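Local atomic coordinates of TOXN (Bacillus thuringiensis, PDB entry 4ATO), a protein that cuts RNA as the endoribonuclease toxin of a type III toxin-antitoxin system and is held in a triangular complex by its antitoxin RNA pseudoknot ToxI. Residues Asp5-Phe9 and Gln117-Lys122. Sequence-based numbering, arbitrary orientation.
Sequences DNPKF and QYLFLK. With nucleotides of chain B.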
loop_
_atom_site.group_PDB
_atom_site.type_symbol
_atom_site.label_atom_id
_atom_site.label_comp_id
_atom_site.label_asym_id
_atom_site.label_seq_id
_atom_site.Cartn_x
_atom_site.Cartn_y
_atom_site.Cartn_z
ATOM N N ASP A 5 10.326 5.607 20.170
ATOM C CA ASP A 5 9.787 4.842 19.044
ATOM C C ASP A 5 10.878 4.398 18.056
ATOM O O ASP A 5 10.715 3.400 17.348
ATOM C CB ASP A 5 8.683 5.633 18.325
ATOM C CG ASP A 5 9.164 6.987 17.821
ATOM O OD1 ASP A 5 9.064 7.980 18.575
ATOM O OD2 ASP A 5 9.633 7.062 16.665
ATOM N N ASN A 6 11.980 5.144 18.014
ATOM C CA ASN A 6 13.135 4.783 17.194
ATOM C C ASN A 6 14.271 4.201 18.025
ATOM O O ASN A 6 14.651 4.758 19.052
ATOM C CB ASN A 6 13.645 5.985 16.396
ATOM C CG ASN A 6 12.714 6.375 15.269
ATOM O OD1 ASN A 6 11.971 5.538 14.745
ATOM N ND2 ASN A 6 12.746 7.654 14.886
ATOM N N PRO A 7 14.841 3.090 17.555
ATOM C CA PRO A 7 15.806 2.307 18.330
ATOM C C PRO A 7 17.100 3.058 18.670
ATOM O O PRO A 7 17.596 3.856 17.871
ATOM C CB PRO A 7 16.110 1.128 17.400
ATOM C CG PRO A 7 15.862 1.660 16.032
ATOM C CD PRO A 7 14.691 2.577 16.181
ATOM N N LYS A 8 17.631 2.792 19.861
ATOM C CA LYS A 8 18.941 3.290 20.263
ATOM C C LYS A 8 19.854 2.105 20.485
ATOM O O LYS A 8 19.459 1.124 21.116
ATOM C CB LYS A 8 18.850 4.089 21.564
ATOM C CG LYS A 8 18.141 5.428 21.440
ATOM C CD LYS A 8 18.773 6.271 20.354
ATOM C CE LYS A 8 18.145 7.650 20.287
ATOM N NZ LYS A 8 18.666 8.423 19.119
ATOM N N PHE A 9 21.072 2.194 19.956
ATOM C CA PHE A 9 22.093 1.190 20.201
ATOM C C PHE A 9 22.811 1.489 21.513
ATOM O O PHE A 9 22.850 2.633 21.954
ATOM C CB PHE A 9 23.119 1.169 19.067
ATOM C CG PHE A 9 22.578 0.673 17.754
ATOM C CD1 PHE A 9 22.171 -0.637 17.606
ATOM C CD2 PHE A 9 22.513 1.509 16.659
ATOM C CE1 PHE A 9 21.684 -1.097 16.395
ATOM C CE2 PHE A 9 22.026 1.053 15.445
ATOM C CZ PHE A 9 21.609 -0.250 15.316
ATOM N N GLN A 117 22.387 -0.538 9.837
ATOM C CA GLN A 117 21.646 -1.334 10.796
ATOM C C GLN A 117 20.565 -0.475 11.433
ATOM O O GLN A 117 19.442 -0.938 11.642
ATOM C CB GLN A 117 22.583 -1.915 11.851
ATOM C CG GLN A 117 23.479 -3.044 11.311
ATOM C CD GLN A 117 24.443 -3.570 12.356
ATOM O OE1 GLN A 117 25.086 -2.795 13.072
ATOM N NE2 GLN A 117 24.544 -4.893 12.455
ATOM N N TYR A 118 20.897 0.785 11.716
ATOM C CA TYR A 118 19.913 1.699 12.268
ATOM C C TYR A 118 18.775 1.941 11.276
ATOM O O TYR A 118 17.618 1.900 11.651
ATOM C CB TYR A 118 20.519 3.042 12.702
ATOM C CG TYR A 118 19.438 3.997 13.157
ATOM C CD1 TYR A 118 18.805 3.816 14.386
ATOM C CD2 TYR A 118 19.009 5.042 12.344
ATOM C CE1 TYR A 118 17.795 4.663 14.812
ATOM C CE2 TYR A 118 17.990 5.899 12.760
ATOM C CZ TYR A 118 17.390 5.701 14.002
ATOM O OH TYR A 118 16.378 6.528 14.440
ATOM N N LEU A 119 19.104 2.194 10.014
ATOM C CA LEU A 119 18.058 2.476 9.042
ATOM C C LEU A 119 17.132 1.275 8.867
ATOM O O LEU A 119 15.926 1.448 8.753
ATOM C CB LEU A 119 18.636 2.936 7.708
ATOM C CG LEU A 119 19.414 4.261 7.701
ATOM C CD1 LEU A 119 19.850 4.606 6.285
ATOM C CD2 LEU A 119 18.597 5.393 8.278
ATOM N N PHE A 120 17.682 0.062 8.878
ATOM C CA PHE A 120 16.829 -1.122 8.798
ATOM C C PHE A 120 15.922 -1.225 10.030
ATOM O O PHE A 120 14.729 -1.511 9.906
ATOM C CB PHE A 120 17.638 -2.421 8.669
ATOM C CG PHE A 120 16.777 -3.668 8.700
ATOM C CD1 PHE A 120 16.458 -4.285 9.906
ATOM C CD2 PHE A 120 16.248 -4.189 7.524
ATOM C CE1 PHE A 120 15.639 -5.418 9.940
ATOM C CE2 PHE A 120 15.436 -5.320 7.538
ATOM C CZ PHE A 120 15.128 -5.943 8.753
ATOM N N LEU A 121 16.490 -1.008 11.214
ATOM C CA LEU A 121 15.755 -1.265 12.450
ATOM C C LEU A 121 14.626 -0.283 12.661
ATOM O O LEU A 121 13.583 -0.658 13.170
ATOM C CB LEU A 121 16.680 -1.283 13.667
ATOM C CG LEU A 121 17.377 -2.633 13.867
ATOM C CD1 LEU A 121 18.370 -2.554 15.003
ATOM C CD2 LEU A 121 16.369 -3.756 14.118
ATOM N N LYS A 122 14.811 0.968 12.253
ATOM C CA LYS A 122 13.743 1.933 12.464
ATOM C C LYS A 122 12.500 1.586 11.638
ATOM O O LYS A 122 11.421 2.058 11.932
ATOM C CB LYS A 122 14.210 3.380 12.231
ATOM C CG LYS A 122 14.307 3.812 10.796
ATOM C CD LYS A 122 14.927 5.216 10.670
ATOM C CE LYS A 122 13.931 6.326 10.973
ATOM N NZ LYS A 122 14.438 7.646 10.455
ATOM P P U B 10 16.040 9.874 13.145
ATOM O OP1 U B 10 15.623 8.451 13.133
ATOM O OP2 U B 10 15.429 10.788 14.143
ATOM O "O5'" U B 10 17.617 9.980 13.224
ATOM C "C5'" U B 10 18.324 9.495 14.357
ATOM C "C4'" U B 10 19.760 9.957 14.358
ATOM O "O4'" U B 10 20.425 9.416 15.529
ATOM C "C3'" U B 10 20.589 9.502 13.157
ATOM O "O3'" U B 10 21.618 10.468 12.897
ATOM C "C2'" U B 10 21.226 8.222 13.677
ATOM O "O2'" U B 10 22.395 7.834 12.997
ATOM C "C1'" U B 10 21.510 8.602 15.130
ATOM N N1 U B 10 21.581 7.460 16.053
ATOM C C2 U B 10 22.763 7.280 16.750
ATOM O O2 U B 10 23.727 8.003 16.617
ATOM N N3 U B 10 22.780 6.227 17.627
ATOM C C4 U B 10 21.748 5.336 17.852
ATOM O O4 U B 10 21.920 4.421 18.663
ATOM C C5 U B 10 20.552 5.589 17.096
ATOM C C6 U B 10 20.502 6.623 16.246
ATOM P P A B 11 21.426 11.576 11.746
ATOM O OP1 A B 11 22.555 12.531 11.868
ATOM O OP2 A B 11 20.041 12.095 11.853
ATOM O "O5'" A B 11 21.578 10.725 10.419
ATOM C "C5'" A B 11 22.789 10.046 10.119
ATOM C "C4'" A B 11 23.155 10.210 8.672
ATOM O "O4'" A B 11 22.326 9.333 7.868
ATOM C "C3'" A B 11 22.951 11.611 8.114
ATOM O "O3'" A B 11 23.948 11.871 7.148
ATOM C "C2'" A B 11 21.598 11.520 7.430
ATOM O "O2'" A B 11 21.410 12.455 6.394
ATOM C "C1'" A B 11 21.606 10.086 6.911
ATOM N N9 A B 11 20.279 9.490 6.804
ATOM C C8 A B 11 19.332 9.461 7.795
ATOM N N7 A B 11 18.229 8.842 7.439
ATOM C C5 A B 11 18.475 8.408 6.148
ATOM C C6 A B 11 17.691 7.689 5.231
ATOM N N6 A B 11 16.453 7.266 5.503
ATOM N N1 A B 11 18.221 7.428 4.012
ATOM C C2 A B 11 19.459 7.866 3.761
ATOM N N3 A B 11 20.288 8.553 4.546
ATOM C C4 A B 11 19.732 8.803 5.737
HETATM O O HOH W 1 17.133 7.099 17.298
#
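An RNA-binding pocket of this ToxN/AbiQ-family toxin is built where the loop leading into strand 9-12 lies against helix 108-139, with Pro7 and Phe9 meeting Tyr118 and Leu121 beside U10 of chain B, part of the antitoxin RNA. Pro7 wedges its ring between two helix side chains, CG lying 3.8 Å from Tyr118 CE1 and 3.9 Å from Leu121 CB. Phe9 slants past the helix; its CE2 corner meets Tyr118 CB near the phenyl plane, while CE1 touches Leu121 CD1. Val40 of strand 38-41 packs on Pro7, Phe9 and Leu121, tying loop and helix to the sheet.

Tyr118, with CG anti to its own nitrogen (chi1 175°), sends its ring out beside the loop, where Pro7 O reaches the ring edge in plane, 3.2 Å from CE1. Over one face of the phenol, toward its rim, stands C6 of U10 of chain B, 3.6 Å above the plane; the steeply inclined uracil meets it by an edge. The loop holds the base and the helix the phosphate: Phe9 N donates to O4 of U10 of chain B over 2.7 Å, nearly straight (167°), and Lys122 NZ to its OP1; Tyr118 OH also donates there, at a distance modelled too short to trust. A water accepts from Lys8 NZ and donates to Tyr118 OH. Beyond the hydroxyl, Asn6 CB comes to 3.4 Å from Tyr118 OH, its amide plane 86° from the phenol ring.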